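Guanine nucleotide exchange factor SRM1 (Saccharomyces cerevisiae, PDB 3OF7) promotes exchange of GDP for GTP on the Ran-type GTPases GSP1 and GSP2, binds chromatin and controls RNA metabolism and nuclear transport. Local coordinates at residues H11-Y19 with L217-V225. Numbering follows the deposited sequence.
Sequences HIINAQEDY and LFLDEEGMV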
loop_
_atom_site.group_PDB
_atom_site.type_symbol
_atom_site.label_atom_id
_atom_site.label_comp_id
_atom_site.label_asym_id
_atom_site.label_seq_id
_atom_site.Cartn_x
_atom_site.Cartn_y
_atom_site.Cartn_z
ATOM N N HIS A 11 1.307 -26.235 13.835
ATOM C CA HIS A 11 2.195 -25.194 13.312
ATOM C C HIS A 11 1.477 -23.868 13.035
ATOM O O HIS A 11 2.128 -22.837 12.840
ATOM C CB HIS A 11 2.915 -25.688 12.055
ATOM C CG HIS A 11 3.869 -26.814 12.311
ATOM N ND1 HIS A 11 5.200 -26.611 12.605
ATOM C CD2 HIS A 11 3.681 -28.156 12.321
ATOM C CE1 HIS A 11 5.793 -27.779 12.783
ATOM N NE2 HIS A 11 4.894 -28.731 12.615
ATOM N N ILE A 12 0.144 -23.899 13.028
ATOM C CA ILE A 12 -0.672 -22.726 12.697
ATOM C C ILE A 12 -0.543 -21.620 13.748
ATOM O O ILE A 12 -0.832 -21.826 14.928
ATOM C CB ILE A 12 -2.158 -23.105 12.485
ATOM C CG1 ILE A 12 -2.305 -24.003 11.258
ATOM C CG2 ILE A 12 -3.031 -21.854 12.337
ATOM C CD1 ILE A 12 -3.707 -24.567 11.054
ATOM N N ILE A 13 -0.093 -20.449 13.307
ATOM C CA ILE A 13 0.004 -19.287 14.185
ATOM C C ILE A 13 -0.847 -18.105 13.695
ATOM O O ILE A 13 -1.108 -17.175 14.458
ATOM C CB ILE A 13 1.481 -18.846 14.419
ATOM C CG1 ILE A 13 2.182 -18.509 13.090
ATOM C CG2 ILE A 13 2.244 -19.923 15.210
ATOM C CD1 ILE A 13 3.488 -17.743 13.250
ATOM N N ASN A 14 -1.278 -18.158 12.433
ATOM C CA ASN A 14 -2.058 -17.076 11.811
ATOM C C ASN A 14 -3.414 -17.521 11.278
ATOM O O ASN A 14 -3.538 -18.603 10.710
ATOM C CB ASN A 14 -1.284 -16.447 10.643
ATOM C CG ASN A 14 0.079 -15.936 11.046
ATOM O OD1 ASN A 14 0.236 -15.300 12.085
ATOM N ND2 ASN A 14 1.078 -16.209 10.216
ATOM N N ALA A 15 -4.414 -16.661 11.434
ATOM C CA ALA A 15 -5.710 -16.853 10.779
ATOM C C ALA A 15 -6.072 -15.622 9.945
ATOM O O ALA A 15 -5.669 -14.502 10.280
ATOM C CB ALA A 15 -6.797 -17.143 11.812
ATOM N N GLN A 16 -6.831 -15.830 8.867
ATOM C CA GLN A 16 -7.275 -14.728 8.007
ATOM C C GLN A 16 -8.042 -13.672 8.807
ATOM O O GLN A 16 -7.905 -12.473 8.556
ATOM C CB GLN A 16 -8.127 -15.241 6.845
ATOM C CG GLN A 16 -7.327 -15.847 5.697
ATOM C CD GLN A 16 -8.200 -16.258 4.524
ATOM O OE1 GLN A 16 -9.430 -16.160 4.588
ATOM N NE2 GLN A 16 -7.572 -16.716 3.446
ATOM N N GLU A 17 -8.820 -14.132 9.787
ATOM C CA GLU A 17 -9.510 -13.255 10.743
ATOM C C GLU A 17 -8.605 -12.234 11.449
ATOM O O GLU A 17 -9.056 -11.134 11.777
ATOM C CB GLU A 17 -10.250 -14.094 11.793
ATOM N N ASP A 18 -7.339 -12.588 11.679
ATOM C CA ASP A 18 -6.405 -11.697 12.384
ATOM C C ASP A 18 -6.159 -10.381 11.643
ATOM O O ASP A 18 -5.703 -9.412 12.247
ATOM C CB ASP A 18 -5.047 -12.371 12.602
ATOM C CG ASP A 18 -5.146 -13.699 13.343
ATOM O OD1 ASP A 18 -6.212 -14.016 13.918
ATOM O OD2 ASP A 18 -4.137 -14.425 13.342
ATOM N N TYR A 19 -6.438 -10.367 10.341
ATOM C CA TYR A 19 -6.108 -9.233 9.462
ATOM C C TYR A 19 -7.328 -8.448 8.984
ATOM O O TYR A 19 -7.185 -7.355 8.425
ATOM C CB TYR A 19 -5.295 -9.726 8.246
ATOM C CG TYR A 19 -4.126 -10.596 8.651
ATOM C CD1 TYR A 19 -4.236 -11.987 8.640
ATOM C CD2 TYR A 19 -2.928 -10.026 9.094
ATOM C CE1 TYR A 19 -3.179 -12.789 9.046
ATOM C CE2 TYR A 19 -1.858 -10.820 9.496
ATOM C CZ TYR A 19 -1.998 -12.206 9.469
ATOM O OH TYR A 19 -0.959 -13.011 9.865
ATOM N N LEU A 217 4.437 -10.245 -1.815
ATOM C CA LEU A 217 4.721 -11.190 -0.737
ATOM C C LEU A 217 3.419 -11.846 -0.282
ATOM O O LEU A 217 2.359 -11.233 -0.359
ATOM C CB LEU A 217 5.366 -10.475 0.444
ATOM C CG LEU A 217 6.639 -9.645 0.231
ATOM C CD1 LEU A 217 7.068 -9.080 1.540
ATOM C CD2 LEU A 217 7.752 -10.511 -0.356
ATOM N N PHE A 218 3.518 -13.098 0.168
ATOM C CA PHE A 218 2.389 -13.850 0.731
ATOM C C PHE A 218 2.820 -14.408 2.084
ATOM O O PHE A 218 3.993 -14.769 2.275
ATOM C CB PHE A 218 1.973 -15.041 -0.157
ATOM C CG PHE A 218 1.646 -14.691 -1.590
ATOM C CD1 PHE A 218 0.336 -14.427 -1.975
ATOM C CD2 PHE A 218 2.645 -14.665 -2.564
ATOM C CE1 PHE A 218 0.016 -14.124 -3.304
ATOM C CE2 PHE A 218 2.342 -14.351 -3.897
ATOM C CZ PHE A 218 1.025 -14.079 -4.267
ATOM N N LEU A 219 1.870 -14.483 3.016
ATOM C CA LEU A 219 2.094 -15.094 4.329
ATOM C C LEU A 219 1.100 -16.237 4.507
ATOM O O LEU A 219 -0.077 -16.096 4.159
ATOM C CB LEU A 219 1.896 -14.065 5.446
ATOM C CG LEU A 219 2.105 -14.493 6.906
ATOM C CD1 LEU A 219 3.541 -14.982 7.168
ATOM C CD2 LEU A 219 1.775 -13.314 7.831
ATOM N N ASP A 220 1.567 -17.370 5.026
ATOM C CA ASP A 220 0.649 -18.494 5.253
ATOM C C ASP A 220 0.372 -18.747 6.733
ATOM O O ASP A 220 0.950 -18.093 7.604
ATOM C CB ASP A 220 1.078 -19.758 4.488
ATOM C CG ASP A 220 2.253 -20.478 5.117
ATOM O OD1 ASP A 220 2.636 -20.161 6.262
ATOM O OD2 ASP A 220 2.800 -21.382 4.444
ATOM N N GLU A 221 -0.518 -19.703 7.003
ATOM C CA GLU A 221 -0.960 -20.017 8.368
ATOM C C GLU A 221 0.166 -20.331 9.348
ATOM O O GLU A 221 0.056 -19.995 10.524
ATOM C CB GLU A 221 -1.931 -21.194 8.361
ATOM C CG GLU A 221 -3.227 -20.952 7.642
ATOM C CD GLU A 221 -4.106 -22.186 7.657
ATOM O OE1 GLU A 221 -5.002 -22.261 8.527
ATOM O OE2 GLU A 221 -3.887 -23.083 6.818
ATOM N N GLU A 222 1.234 -20.979 8.876
ATOM C CA GLU A 222 2.351 -21.346 9.764
ATOM C C GLU A 222 3.402 -20.242 9.907
ATOM O O GLU A 222 4.339 -20.359 10.704
ATOM C CB GLU A 222 2.994 -22.690 9.355
ATOM C CG GLU A 222 3.874 -22.650 8.097
ATOM C CD GLU A 222 4.808 -23.861 7.979
ATOM O OE1 GLU A 222 5.086 -24.512 9.005
ATOM O OE2 GLU A 222 5.257 -24.163 6.852
ATOM N N GLY A 223 3.240 -19.158 9.149
ATOM C CA GLY A 223 4.141 -18.020 9.273
ATOM C C GLY A 223 5.271 -18.005 8.262
ATOM O O GLY A 223 6.244 -17.273 8.435
ATOM N N MET A 224 5.149 -18.813 7.213
ATOM C CA MET A 224 6.129 -18.819 6.125
ATOM C C MET A 224 5.805 -17.668 5.166
ATOM O O MET A 224 4.633 -17.404 4.870
ATOM C CB MET A 224 6.111 -20.161 5.385
ATOM C CG MET A 224 7.250 -20.377 4.371
ATOM S SD MET A 224 8.883 -20.690 5.097
ATOM C CE MET A 224 8.715 -22.429 5.554
ATOM N N VAL A 225 6.844 -16.982 4.700
ATOM C CA VAL A 225 6.698 -15.900 3.711
ATOM C C VAL A 225 7.144 -16.372 2.336
ATOM O O VAL A 225 8.166 -17.049 2.200
ATOM C CB VAL A 225 7.516 -14.647 4.097
ATOM C CG1 VAL A 225 7.219 -13.471 3.142
ATOM C CG2 VAL A 225 7.237 -14.242 5.536
HETATM O O HOH W 1 -5.585 -20.284 10.247
#
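The carbonyl oxygen of E221 receives two successive backbone amides of the N-terminal arm: I13 N donates to E221 O at 2.8 Å, tilted 22° from the carbonyl plane, and N14 N donates to E221 O at 3.0 Å within that plane. Weaker CA-H...O contacts flank the pair, from I12 CA to E221 O and from E222 CA to H11 O, the latter 3.4 Å long. A third hydrogen bond uses a side chain: N14 ND2 reaches D220 O at 3.2 Å, nearly straight at 168° and with the acceptor in the amide plane. G223 N takes D220 O from the opposite face, and V259 O also accepts from ND2, which fixes the flip of this buried amide. The receiving loop, D220 to G223, is a type I turn joining strands 215-220 and 225-229 in one blade of the RCC1-type beta-propeller; the arm runs across it toward helix 20-23. D220 OD1 accepts from M224 N, just past the turn, and only weakly from E222 N and G223 N, while D220 OD2 bonds S202 OG. One water donates to both N14 O and E221 OE1; the other carboxylate oxygen, OE2, takes N205 N. Van der Waals contacts surround these bonds. I12, its CG1 anti to the carbonyl carbon (chi1 -65°), lies alongside E221 and sets its CD1 methyl beside the carboxylate, 3.7 Å from E221 OE1. The CD1 methyl of I13 rests 4.0 Å from G223 CA. Deeper in, L219 crosses Y19 at about a right angle, its CD2 4.3 Å from Y19 CZ, whose hydroxyl bonds K260 O.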